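Local coordinates for ketosynthase (Streptomyces sp. MSC090213JE08, PDB 6KXD), which probably catalyses the condensation of acyl-ACP with malonyl-ACP, with loss of carbon dioxide, to extend the chain in highly reducing type II polyketide synthesis, at residues I119-L122 / L123-L127; V166-A169 / C170-G173; Y179-D182 / S183-G187; A199-R202 / K203-A206. One frame throughout, in Å; residues are numbered along the deposited sequence.

All four contacts are local, along helices or at their starts. Interactions 2 and 3 share helix 172-185. Interaction 2 is the turn that starts it, near the centre of the chain. Interaction 3 lies toward its far end and is mostly buried, their centres about 18 Å apart. Interaction 4, also buried, starts helix 202-210 across the chain's centre from interaction 3. Interaction 1 is partly buried and lies farther out, on helix 116-129, its centre about 14 Å from that of interaction 4. Small residues crowd interaction 2, polar groups and an arginine mark interaction 3, a thiol caps the helix of interaction 4, and an amide spans interaction 1. Each comes near the partner subunit.

Interaction 1: I119-L122 / L123-L127; sequences IAVL and LEQEL
This is a local contact one turn apart along helix 116-129, where Gln125 lies against Val121 and Leu122 at the outer part of the chain. The side chain of Gln125 first passes the backbone of the preceding turn, with its CG 3.1 Å from Val121 O. Its flat amide then divides between two neighbours. NE2 comes within 3.7 Å of Val121 CG1, and OE1 within 3.8 Å of Leu122 CD2. Val121 presents CG1 because that branch is anti to the backbone N (chi1 172°). OE1 accepts a hydrogen bond from the backbone N of Asp136, which helps to set the rotation of the amide.

The helix is one of those that line the subunit interface of this ketosynthase. Ile119 and Leu123 pack on Leu125 and Leu132 of the partner subunit, and Glu126 forms a salt bridge to Arg133 of that chain. Leu122 faces Met135, Leu139 and Ile143 of its own chain.

Regular helical bonds hold the spacing. Glu124 N donates to Ala120 O at 2.8 Å, with an N-H...O angle of 168°. The aliphatic part of Glu124 also lies over Ala120 O, its CG 3.3 Å away. Gln125 N reaches Val121 O at 3.0 Å.

Interaction 2: V166-A169 / C170-G173; sequences VTTA and CAAG
Cys170 follows Ala169 directly, and the contact between their side chains is loose: SG stands 4.4 Å from Ala169 CB. The thiol is turned by a chi1 of -32°, away from a staggered value. This keeps SG beside the backbone N of its own residue, while it meets His301 and His336 outside the turn. Cys170 O accepts from Ser342 OG.

Ala171 comes next. Its N donates to Thr168 O at 3.0 Å, a one-turn bond of 3-10 type, and its methyl rests on the same acceptor with CB 3.6 Å from Thr168 O. Ala171 also touches Ser392 and Ala394 of strand 387-394.

The chain here is the strand-turn-helix between strand 161-166 and helix 172-185. In ketosynthases of the thiolase fold it carries the nucleophilic cysteine, and the two histidines are consistent with the Cys-His-His set of this family. Ala169 makes the sharp turn with a phi of 53°, unusual for a residue with a side chain.

Ala172 begins the helix. Its N donates to Ala169 O at 2.9 Å, but from well above the carbonyl plane. Its methyl is wedged between two carbonyl oxygens: CB is 3.1 Å from Ala169 O and 3.4 Å from Val166 O. Thr168 closes in from another direction. Its OG1 sits between its own backbone N and carbonyl carbon (chi1 60°), which puts it 3.1 Å from Ala172 CA.

Interaction 3: Y179-D182 / S183-G187; sequences YGLD and SIRSG
Ser183 and Tyr179 make the main polar contact. Tyr179 O accepts twice: from Ser183 N at 2.7 Å and from Ser183 OG at 2.8 Å. The two donors come from opposite faces of the carbonyl plane. The same hydroxyl oxygen sits 3.4 Å above the plane of the Tyr179 ring, over its centre. The ring takes this place because CG is anti to the backbone N (chi1 -172°), and its OH bonds Glu162.

Apolar packing joins Leu181 and Arg185. The extended arginine crosses the leucine at a slant, with Leu181 CD1 3.5 Å from Arg185 NE. Leu181 CD2 lies over one face of the guanidinium, toward its rim.

Charge comes last. Arg185 NH1 forms a salt bridge to Asp287, while Asp182 bonds Tyr260 and pairs with Arg196 of the partner subunit. Asp182 OD1 stays 4.5 Å from Arg185 NH1, too far for a salt bridge. With an alanine at Arg185, Asp287 would probably lose its mate and a gap would open beside Leu181.

Helix 172-185 packs here on strands 10-19, 105-110, 234-242 and 255-264, as expected of a buried core helix of the thiolase fold.

Interaction 4: A199-R202 / K203-A206; sequences AVCR and KAFA
Cys201 turns its thiol back over the first turn of the helix, toward Ala204. With chi1 at 56°, SG lies on the helix side and accepts from Ala204 N at 3.6 Å, a long bond that is nevertheless fairly straight at 160°. The sulfur also touches two side chains: Ala204 CB at 3.9 Å and Lys203 CB at 4.0 Å. Cys201 O takes Phe205 N at 3.2 Å, so this one residue receives two N-H groups of the helix start.

Cys201 is thus the N-cap of helix 202-210, the helix that follows core strand 191-198 of the thiolase fold. A valine in its place would probably leave Ala204 N without its capping acceptor at the helix start.

The longer side chains spread away from the thiol. Arg202 is extended, and its guanidinium reaches the partner subunit, where NE bonds Ser135 OG and the group makes a cation-pi contact with Tyr136. Lys203 is also extended, and its NZ forms a salt bridge to Asp113.

Phe205 touches the preceding turn with its base, CB lying 3.6 Å from Cys201 O. Its ring leads off to meet that of Phe50, the two planes inclined at about 60°. Ala206 N donates to Arg202 O at 2.8 Å, and its CB sits close over the same oxygen.

Interaction 1: I119-L122 / L123-L127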
ATOM      1  N   ILE A 119       4.030 -17.035  -3.414  1.00 38.89           N
ATOM      2  CA  ILE A 119       2.761 -17.627  -3.010  1.00 38.28           C
ATOM      3  C   ILE A 119       2.482 -18.829  -3.934  1.00 37.69           C
ATOM      4  O   ILE A 119       2.057 -19.888  -3.441  1.00 40.22           O
ATOM      5  CB  ILE A 119       1.595 -16.614  -3.042  1.00 37.70           C
ATOM      6  CG1 ILE A 119       1.820 -15.518  -1.990  1.00 42.68           C
ATOM      7  CG2 ILE A 119       0.266 -17.290  -2.828  1.00 42.16           C
ATOM      8  CD1 ILE A 119       0.743 -14.458  -1.969  1.00 42.45           C
ATOM      9  N   ALA A 120       2.741 -18.639  -5.218  1.00 40.24           N
ATOM     10  CA  ALA A 120       2.459 -19.709  -6.224  1.00 40.59           C
ATOM     11  C   ALA A 120       3.351 -20.922  -5.913  1.00 41.56           C
ATOM     12  O   ALA A 120       2.877 -22.038  -5.774  1.00 46.23           O
ATOM     13  CB  ALA A 120       2.694 -19.180  -7.602  1.00 42.93           C
ATOM     14  N   VAL A 121       4.607 -20.639  -5.622  1.00 40.72           N
ATOM     15  CA  VAL A 121       5.539 -21.731  -5.326  1.00 41.73           C
ATOM     16  C   VAL A 121       5.132 -22.465  -4.063  1.00 46.54           C
ATOM     17  O   VAL A 121       5.205 -23.724  -3.985  1.00 43.19           O
ATOM     18  CB  VAL A 121       6.983 -21.219  -5.256  1.00 44.56           C
ATOM     19  CG1 VAL A 121       7.906 -22.318  -4.746  1.00 46.74           C
ATOM     20  CG2 VAL A 121       7.482 -20.655  -6.570  1.00 47.11           C
ATOM     21  N   LEU A 122       4.669 -21.722  -3.053  1.00 43.03           N
ATOM     22  CA  LEU A 122       4.100 -22.348  -1.874  1.00 44.52           C
ATOM     23  C   LEU A 122       2.953 -23.289  -2.229  1.00 47.56           C
ATOM     24  O   LEU A 122       2.856 -24.395  -1.675  1.00 41.76           O
ATOM     25  CB  LEU A 122       3.596 -21.288  -0.888  1.00 43.39           C
ATOM     26  CG  LEU A 122       4.670 -20.620  -0.042  1.00 39.30           C
ATOM     27  CD1 LEU A 122       4.137 -19.329   0.568  1.00 42.69           C
ATOM     28  CD2 LEU A 122       5.114 -21.573   1.035  1.00 42.88           C
ATOM     29  N   LEU A 123       2.031 -22.831  -3.083  1.00 43.05           N
ATOM     30  CA  LEU A 123       0.907 -23.694  -3.428  1.00 48.20           C
ATOM     31  C   LEU A 123       1.376 -24.934  -4.205  1.00 44.64           C
ATOM     32  O   LEU A 123       0.770 -25.956  -4.044  1.00 50.15           O
ATOM     33  CB  LEU A 123      -0.100 -22.911  -4.267  1.00 48.56           C
ATOM     34  CG  LEU A 123      -0.789 -21.798  -3.486  1.00 51.02           C
ATOM     35  CD1 LEU A 123      -1.723 -21.024  -4.399  1.00 53.91           C
ATOM     36  CD2 LEU A 123      -1.519 -22.364  -2.276  1.00 50.81           C
ATOM     37  N   GLU A 124       2.358 -24.752  -5.093  1.00 49.89           N
ATOM     38  CA  GLU A 124       3.027 -25.842  -5.832  1.00 53.15           C
ATOM     39  C   GLU A 124       3.529 -26.895  -4.853  1.00 53.59           C
ATOM     40  O   GLU A 124       3.373 -28.083  -5.095  1.00 55.70           O
ATOM     41  CB  GLU A 124       4.230 -25.357  -6.649  1.00 51.57           C
ATOM     42  CG  GLU A 124       3.897 -24.460  -7.827  1.00 56.99           C
ATOM     43  CD  GLU A 124       5.112 -24.082  -8.664  1.00 61.68           C
ATOM     44  OE1 GLU A 124       6.209 -24.608  -8.366  1.00 65.25           O
ATOM     45  OE2 GLU A 124       4.976 -23.265  -9.608  1.00 61.71           O
ATOM     46  N   GLN A 125       4.102 -26.455  -3.724  1.00 50.41           N
ATOM     47  CA  GLN A 125       4.694 -27.393  -2.764  1.00 51.23           C
ATOM     48  C   GLN A 125       3.576 -28.202  -2.107  1.00 56.39           C
ATOM     49  O   GLN A 125       3.692 -29.431  -1.942  1.00 52.65           O
ATOM     50  CB  GLN A 125       5.616 -26.672  -1.783  1.00 47.27           C
ATOM     51  CG  GLN A 125       6.741 -25.904  -2.461  1.00 51.18           C
ATOM     52  CD  GLN A 125       7.455 -24.972  -1.512  1.00 49.76           C
ATOM     53  OE1 GLN A 125       6.897 -24.600  -0.480  1.00 48.37           O
ATOM     54  NE2 GLN A 125       8.681 -24.585  -1.869  1.00 45.38           N
ATOM     55  N   GLU A 126       2.463 -27.532  -1.786  1.00 47.06           N
ATOM     56  CA  GLU A 126       1.344 -28.180  -1.171  1.00 52.66           C
ATOM     57  C   GLU A 126       0.717 -29.148  -2.190  1.00 54.26           C
ATOM     58  O   GLU A 126       0.389 -30.272  -1.843  1.00 54.84           O
ATOM     59  CB  GLU A 126       0.286 -27.174  -0.721  1.00 55.68           C
ATOM     60  CG  GLU A 126      -0.782 -27.792   0.161  1.00 60.96           C
ATOM     61  CD  GLU A 126      -2.181 -27.839  -0.411  1.00 76.47           C
ATOM     62  OE1 GLU A 126      -2.332 -28.201  -1.599  1.00 87.39           O
ATOM     63  OE2 GLU A 126      -3.120 -27.507   0.346  1.00 82.15           O
ATOM     64  N   LEU A 127       0.602 -28.696  -3.437  1.00 53.26           N
ATOM     65  CA  LEU A 127      -0.065 -29.486  -4.491  1.00 57.73           C
ATOM     66  C   LEU A 127       0.780 -30.721  -4.844  1.00 60.04           C
ATOM     67  O   LEU A 127       0.237 -31.808  -4.936  1.00 63.77           O
ATOM     68  CB  LEU A 127      -0.346 -28.604  -5.709  1.00 55.62           C
ATOM     69  CG  LEU A 127      -1.611 -27.755  -5.585  1.00 58.65           C
ATOM     70  CD1 LEU A 127      -1.643 -26.641  -6.616  1.00 53.37           C
ATOM     71  CD2 LEU A 127      -2.857 -28.618  -5.675  1.00 63.49           C
TER

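Interaction 2: V166-A169 / C170-G173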
ATOM      1  N   VAL A 166       2.747   0.637  -0.050  1.00 34.04           N
ATOM      2  CA  VAL A 166       1.491   1.085  -0.574  1.00 35.90           C
ATOM      3  C   VAL A 166       1.033   0.070  -1.636  1.00 39.41           C
ATOM      4  O   VAL A 166       1.697  -0.189  -2.638  1.00 39.23           O
ATOM      5  CB  VAL A 166       1.599   2.520  -1.092  1.00 36.61           C
ATOM      6  CG1 VAL A 166       0.280   2.943  -1.703  1.00 32.88           C
ATOM      7  CG2 VAL A 166       2.004   3.466   0.051  1.00 39.84           C
ATOM      8  N   THR A 167      -0.144  -0.487  -1.434  1.00 34.95           N
ATOM      9  CA  THR A 167      -0.630  -1.571  -2.289  1.00 34.89           C
ATOM     10  C   THR A 167      -1.796  -1.036  -3.133  1.00 36.28           C
ATOM     11  O   THR A 167      -2.868  -1.536  -3.027  1.00 41.74           O
ATOM     12  CB  THR A 167      -1.038  -2.788  -1.470  1.00 36.19           C
ATOM     13  OG1 THR A 167      -2.095  -2.450  -0.574  1.00 36.26           O
ATOM     14  CG2 THR A 167       0.143  -3.345  -0.684  1.00 35.50           C
ATOM     15  N   THR A 168      -1.527   0.017  -3.892  1.00 36.57           N
ATOM     16  CA  THR A 168      -2.512   0.606  -4.793  1.00 39.62           C
ATOM     17  C   THR A 168      -2.127   0.258  -6.238  1.00 43.41           C
ATOM     18  O   THR A 168      -2.276   1.075  -7.200  1.00 39.53           O
ATOM     19  CB  THR A 168      -2.651   2.105  -4.521  1.00 37.71           C
ATOM     20  OG1 THR A 168      -1.384   2.726  -4.731  1.00 36.17           O
ATOM     21  CG2 THR A 168      -3.149   2.422  -3.131  1.00 36.50           C
ATOM     22  N   ALA A 169      -1.521  -0.919  -6.380  1.00 44.55           N
ATOM     23  CA  ALA A 169      -1.253  -1.538  -7.691  1.00 47.20           C
ATOM     24  C   ALA A 169      -0.507  -0.591  -8.650  1.00 48.12           C
ATOM     25  O   ALA A 169       0.594  -0.100  -8.345  1.00 44.11           O
ATOM     26  CB  ALA A 169      -2.543  -2.091  -8.209  1.00 48.67           C
ATOM     27  N   CYS A 170      -1.037  -0.335  -9.861  1.00 50.62           N
ATOM     28  CA  CYS A 170      -0.264   0.423 -10.862  1.00 51.66           C
ATOM     29  C   CYS A 170       0.012   1.862 -10.450  1.00 51.91           C
ATOM     30  O   CYS A 170       0.985   2.503 -10.961  1.00 54.68           O
ATOM     31  CB  CYS A 170      -1.008   0.511 -12.179  1.00 56.87           C
ATOM     32  SG  CYS A 170      -1.985  -0.973 -12.412  1.00 59.12           S
ATOM     33  N   ALA A 171      -0.793   2.367  -9.509  1.00 40.41           N
ATOM     34  CA  ALA A 171      -0.642   3.721  -9.088  1.00 39.73           C
ATOM     35  C   ALA A 171       0.306   3.811  -7.892  1.00 40.04           C
ATOM     36  O   ALA A 171       0.602   4.881  -7.442  1.00 39.36           O
ATOM     37  CB  ALA A 171      -1.988   4.310  -8.742  1.00 38.19           C
ATOM     38  N   ALA A 172       0.804   2.672  -7.417  1.00 42.42           N
ATOM     39  CA  ALA A 172       1.401   2.620  -6.094  1.00 39.36           C
ATOM     40  C   ALA A 172       2.687   3.455  -6.069  1.00 42.09           C
ATOM     41  O   ALA A 172       2.941   4.150  -5.115  1.00 41.41           O
ATOM     42  CB  ALA A 172       1.595   1.184  -5.695  1.00 40.15           C
ATOM     43  N   GLY A 173       3.478   3.447  -7.147  1.00 39.35           N
ATOM     44  CA  GLY A 173       4.693   4.273  -7.209  1.00 39.21           C
ATOM     45  C   GLY A 173       4.422   5.761  -7.003  1.00 37.94           C
ATOM     46  O   GLY A 173       5.053   6.399  -6.257  1.00 41.08           O
TER

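Interaction 3: Y179-D182 / S183-G187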
ATOM      1  N   TYR A 179       3.427  10.362  -1.039  1.00 38.94           N
ATOM      2  CA  TYR A 179       3.512  10.233   0.390  1.00 39.77           C
ATOM      3  C   TYR A 179       4.846  10.764   0.898  1.00 39.76           C
ATOM      4  O   TYR A 179       4.919  11.439   1.939  1.00 40.84           O
ATOM      5  CB  TYR A 179       3.315   8.790   0.850  1.00 36.63           C
ATOM      6  CG  TYR A 179       3.216   8.692   2.349  1.00 37.87           C
ATOM      7  CD1 TYR A 179       2.346   9.521   3.050  1.00 37.61           C
ATOM      8  CD2 TYR A 179       4.038   7.855   3.076  1.00 41.80           C
ATOM      9  CE1 TYR A 179       2.239   9.456   4.432  1.00 39.79           C
ATOM     10  CE2 TYR A 179       3.924   7.767   4.458  1.00 43.51           C
ATOM     11  CZ  TYR A 179       3.026   8.575   5.136  1.00 42.50           C
ATOM     12  OH  TYR A 179       2.891   8.517   6.491  1.00 42.45           O
ATOM     13  N   GLY A 180       5.910  10.457   0.175  1.00 36.65           N
ATOM     14  CA  GLY A 180       7.210  11.041   0.499  1.00 42.30           C
ATOM     15  C   GLY A 180       7.121  12.552   0.489  1.00 41.49           C
ATOM     16  O   GLY A 180       7.634  13.200   1.355  1.00 41.50           O
ATOM     17  N   LEU A 181       6.466  13.102  -0.522  1.00 43.23           N
ATOM     18  CA  LEU A 181       6.354  14.523  -0.668  1.00 45.73           C
ATOM     19  C   LEU A 181       5.605  15.079   0.539  1.00 48.81           C
ATOM     20  O   LEU A 181       6.066  16.018   1.185  1.00 47.99           O
ATOM     21  CB  LEU A 181       5.626  14.835  -1.970  1.00 46.00           C
ATOM     22  CG  LEU A 181       5.155  16.273  -2.109  1.00 49.95           C
ATOM     23  CD1 LEU A 181       6.352  17.190  -2.253  1.00 47.34           C
ATOM     24  CD2 LEU A 181       4.194  16.373  -3.279  1.00 50.51           C
ATOM     25  N   ASP A 182       4.453  14.486   0.855  1.00 42.28           N
ATOM     26  CA  ASP A 182       3.665  14.961   1.981  1.00 44.71           C
ATOM     27  C   ASP A 182       4.458  14.817   3.271  1.00 47.33           C
ATOM     28  O   ASP A 182       4.387  15.705   4.147  1.00 43.84           O
ATOM     29  CB  ASP A 182       2.357  14.192   2.077  1.00 42.10           C
ATOM     30  CG  ASP A 182       1.375  14.590   1.009  1.00 48.47           C
ATOM     31  OD1 ASP A 182       1.519  15.739   0.464  1.00 45.96           O
ATOM     32  OD2 ASP A 182       0.446  13.788   0.765  1.00 43.07           O
ATOM     33  N   SER A 183       5.239  13.731   3.383  1.00 42.75           N
ATOM     34  CA  SER A 183       5.929  13.469   4.607  1.00 41.75           C
ATOM     35  C   SER A 183       7.029  14.515   4.808  1.00 44.25           C
ATOM     36  O   SER A 183       7.214  15.025   5.931  1.00 46.04           O
ATOM     37  CB  SER A 183       6.460  12.054   4.659  1.00 40.92           C
ATOM     38  OG  SER A 183       5.396  11.103   4.685  1.00 40.75           O
ATOM     39  N   ILE A 184       7.736  14.836   3.730  1.00 43.53           N
ATOM     40  CA  ILE A 184       8.781  15.884   3.798  1.00 47.85           C
ATOM     41  C   ILE A 184       8.127  17.260   3.977  1.00 45.47           C
ATOM     42  O   ILE A 184       8.580  18.062   4.795  1.00 51.57           O
ATOM     43  CB  ILE A 184       9.725  15.818   2.589  1.00 48.65           C
ATOM     44  CG1 ILE A 184      10.544  14.533   2.634  1.00 47.17           C
ATOM     45  CG2 ILE A 184      10.635  17.041   2.542  1.00 52.07           C
ATOM     46  CD1 ILE A 184      11.233  14.185   1.344  1.00 43.60           C
ATOM     47  N   ARG A 185       7.037  17.527   3.260  1.00 48.03           N
ATOM     48  CA  ARG A 185       6.392  18.839   3.341  1.00 48.92           C
ATOM     49  C   ARG A 185       5.943  19.124   4.781  1.00 54.66           C
ATOM     50  O   ARG A 185       5.999  20.275   5.211  1.00 54.88           O
ATOM     51  CB  ARG A 185       5.177  18.971   2.432  1.00 47.23           C
ATOM     52  CG  ARG A 185       5.514  19.352   1.002  1.00 52.60           C
ATOM     53  CD  ARG A 185       4.209  19.388   0.226  1.00 56.94           C
ATOM     54  NE  ARG A 185       4.366  19.880  -1.121  1.00 59.34           N
ATOM     55  CZ  ARG A 185       3.405  19.833  -2.032  1.00 59.25           C
ATOM     56  NH1 ARG A 185       2.143  19.663  -1.657  1.00 52.68           N
ATOM     57  NH2 ARG A 185       3.718  19.953  -3.305  1.00 60.38           N
ATOM     58  N   SER A 186       5.556  18.071   5.511  1.00 50.07           N
ATOM     59  CA  SER A 186       5.080  18.150   6.891  1.00 48.97           C
ATOM     60  C   SER A 186       6.174  18.601   7.855  1.00 45.84           C
ATOM     61  O   SER A 186       5.870  18.887   9.021  1.00 50.25           O
ATOM     62  CB  SER A 186       4.542  16.841   7.361  1.00 50.11           C
ATOM     63  OG  SER A 186       5.598  15.960   7.683  1.00 44.11           O
ATOM     64  N   GLY A 187       7.426  18.478   7.425  1.00 48.71           N
ATOM     65  CA  GLY A 187       8.555  18.836   8.179  1.00 48.17           C
ATOM     66  C   GLY A 187       9.052  17.708   9.052  1.00 47.35           C
ATOM     67  O   GLY A 187      10.105  17.811   9.637  1.00 54.48           O
TER

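Interaction 4: A199-R202 / K203-A206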
ATOM      1  N   ALA A 199       7.390  -8.234  -9.247  1.00 41.97           N
ATOM      2  CA  ALA A 199       8.068  -9.302  -9.916  1.00 39.68           C
ATOM      3  C   ALA A 199       7.059 -10.048 -10.770  1.00 46.11           C
ATOM      4  O   ALA A 199       5.961 -10.336 -10.323  1.00 48.83           O
ATOM      5  CB  ALA A 199       8.705 -10.218  -8.915  1.00 42.90           C
ATOM      6  N   VAL A 200       7.507 -10.431 -11.969  1.00 45.08           N
ATOM      7  CA  VAL A 200       6.681 -11.234 -12.856  1.00 51.41           C
ATOM      8  C   VAL A 200       6.242 -12.505 -12.135  1.00 48.17           C
ATOM      9  O   VAL A 200       6.992 -13.179 -11.411  1.00 51.75           O
ATOM     10  CB  VAL A 200       7.405 -11.496 -14.192  1.00 53.71           C
ATOM     11  CG1 VAL A 200       6.828 -12.693 -14.936  1.00 62.30           C
ATOM     12  CG2 VAL A 200       7.392 -10.247 -15.050  1.00 53.35           C
ATOM     13  N   CYS A 201       4.961 -12.826 -12.285  1.00 40.28           N
ATOM     14  CA  CYS A 201       4.441 -13.993 -11.653  1.00 41.69           C
ATOM     15  C   CYS A 201       3.300 -14.569 -12.492  1.00 40.27           C
ATOM     16  O   CYS A 201       2.714 -13.887 -13.325  1.00 45.21           O
ATOM     17  CB  CYS A 201       3.937 -13.735 -10.239  1.00 40.75           C
ATOM     18  SG  CYS A 201       2.674 -12.428 -10.186  1.00 46.14           S
ATOM     19  N   ARG A 202       3.000 -15.820 -12.193  1.00 43.98           N
ATOM     20  CA  ARG A 202       1.939 -16.532 -12.856  1.00 48.42           C
ATOM     21  C   ARG A 202       0.588 -15.864 -12.543  1.00 52.19           C
ATOM     22  O   ARG A 202      -0.241 -15.716 -13.438  1.00 46.88           O
ATOM     23  CB  ARG A 202       2.003 -17.984 -12.419  1.00 50.53           C
ATOM     24  CG  ARG A 202       0.853 -18.840 -12.898  1.00 53.28           C
ATOM     25  CD  ARG A 202       0.995 -20.185 -12.218  1.00 58.34           C
ATOM     26  NE  ARG A 202       0.045 -21.136 -12.760  1.00 63.82           N
ATOM     27  CZ  ARG A 202       0.363 -22.171 -13.520  1.00 61.70           C
ATOM     28  NH1 ARG A 202       1.576 -22.284 -14.038  1.00 63.62           N
ATOM     29  NH2 ARG A 202      -0.527 -23.124 -13.699  1.00 55.89           N
ATOM     30  N   LYS A 203       0.397 -15.413 -11.298  1.00 44.40           N
ATOM     31  CA  LYS A 203      -0.871 -14.780 -10.915  1.00 47.11           C
ATOM     32  C   LYS A 203      -1.214 -13.660 -11.911  1.00 39.78           C
ATOM     33  O   LYS A 203      -2.334 -13.622 -12.457  1.00 44.88           O
ATOM     34  CB  LYS A 203      -0.830 -14.279  -9.466  1.00 50.20           C
ATOM     35  CG  LYS A 203      -2.044 -13.445  -9.035  1.00 50.89           C
ATOM     36  CD  LYS A 203      -1.687 -12.425  -7.956  1.00 59.81           C
ATOM     37  CE  LYS A 203      -2.797 -11.452  -7.611  1.00 66.61           C
ATOM     38  NZ  LYS A 203      -2.351 -10.505  -6.559  1.00 74.89           N
ATOM     39  N   ALA A 204      -0.281 -12.718 -12.132  1.00 41.26           N
ATOM     40  CA  ALA A 204      -0.529 -11.517 -12.954  1.00 39.37           C
ATOM     41  C   ALA A 204      -0.729 -11.907 -14.424  1.00 45.95           C
ATOM     42  O   ALA A 204      -1.558 -11.351 -15.119  1.00 45.41           O
ATOM     43  CB  ALA A 204       0.585 -10.516 -12.831  1.00 45.13           C
ATOM     44  N   PHE A 205       0.110 -12.825 -14.901  1.00 44.30           N
ATOM     45  CA  PHE A 205       0.043 -13.307 -16.282  1.00 43.31           C
ATOM     46  C   PHE A 205      -1.338 -13.898 -16.550  1.00 38.59           C
ATOM     47  O   PHE A 205      -2.017 -13.512 -17.514  1.00 46.68           O
ATOM     48  CB  PHE A 205       1.149 -14.343 -16.481  1.00 46.33           C
ATOM     49  CG  PHE A 205       1.464 -14.577 -17.930  1.00 47.07           C
ATOM     50  CD1 PHE A 205       1.833 -13.528 -18.749  1.00 48.86           C
ATOM     51  CD2 PHE A 205       1.358 -15.837 -18.473  1.00 55.03           C
ATOM     52  CE1 PHE A 205       2.137 -13.741 -20.084  1.00 53.66           C
ATOM     53  CE2 PHE A 205       1.648 -16.039 -19.810  1.00 49.76           C
ATOM     54  CZ  PHE A 205       2.055 -15.001 -20.599  1.00 49.29           C
ATOM     55  N   ALA A 206      -1.741 -14.819 -15.682  1.00 44.07           N
ATOM     56  CA  ALA A 206      -3.020 -15.512 -15.781  1.00 47.70           C
ATOM     57  C   ALA A 206      -4.195 -14.550 -15.609  1.00 49.89           C
ATOM     58  O   ALA A 206      -5.199 -14.655 -16.325  1.00 46.12           O
ATOM     59  CB  ALA A 206      -3.091 -16.611 -14.779  1.00 45.82           C
TER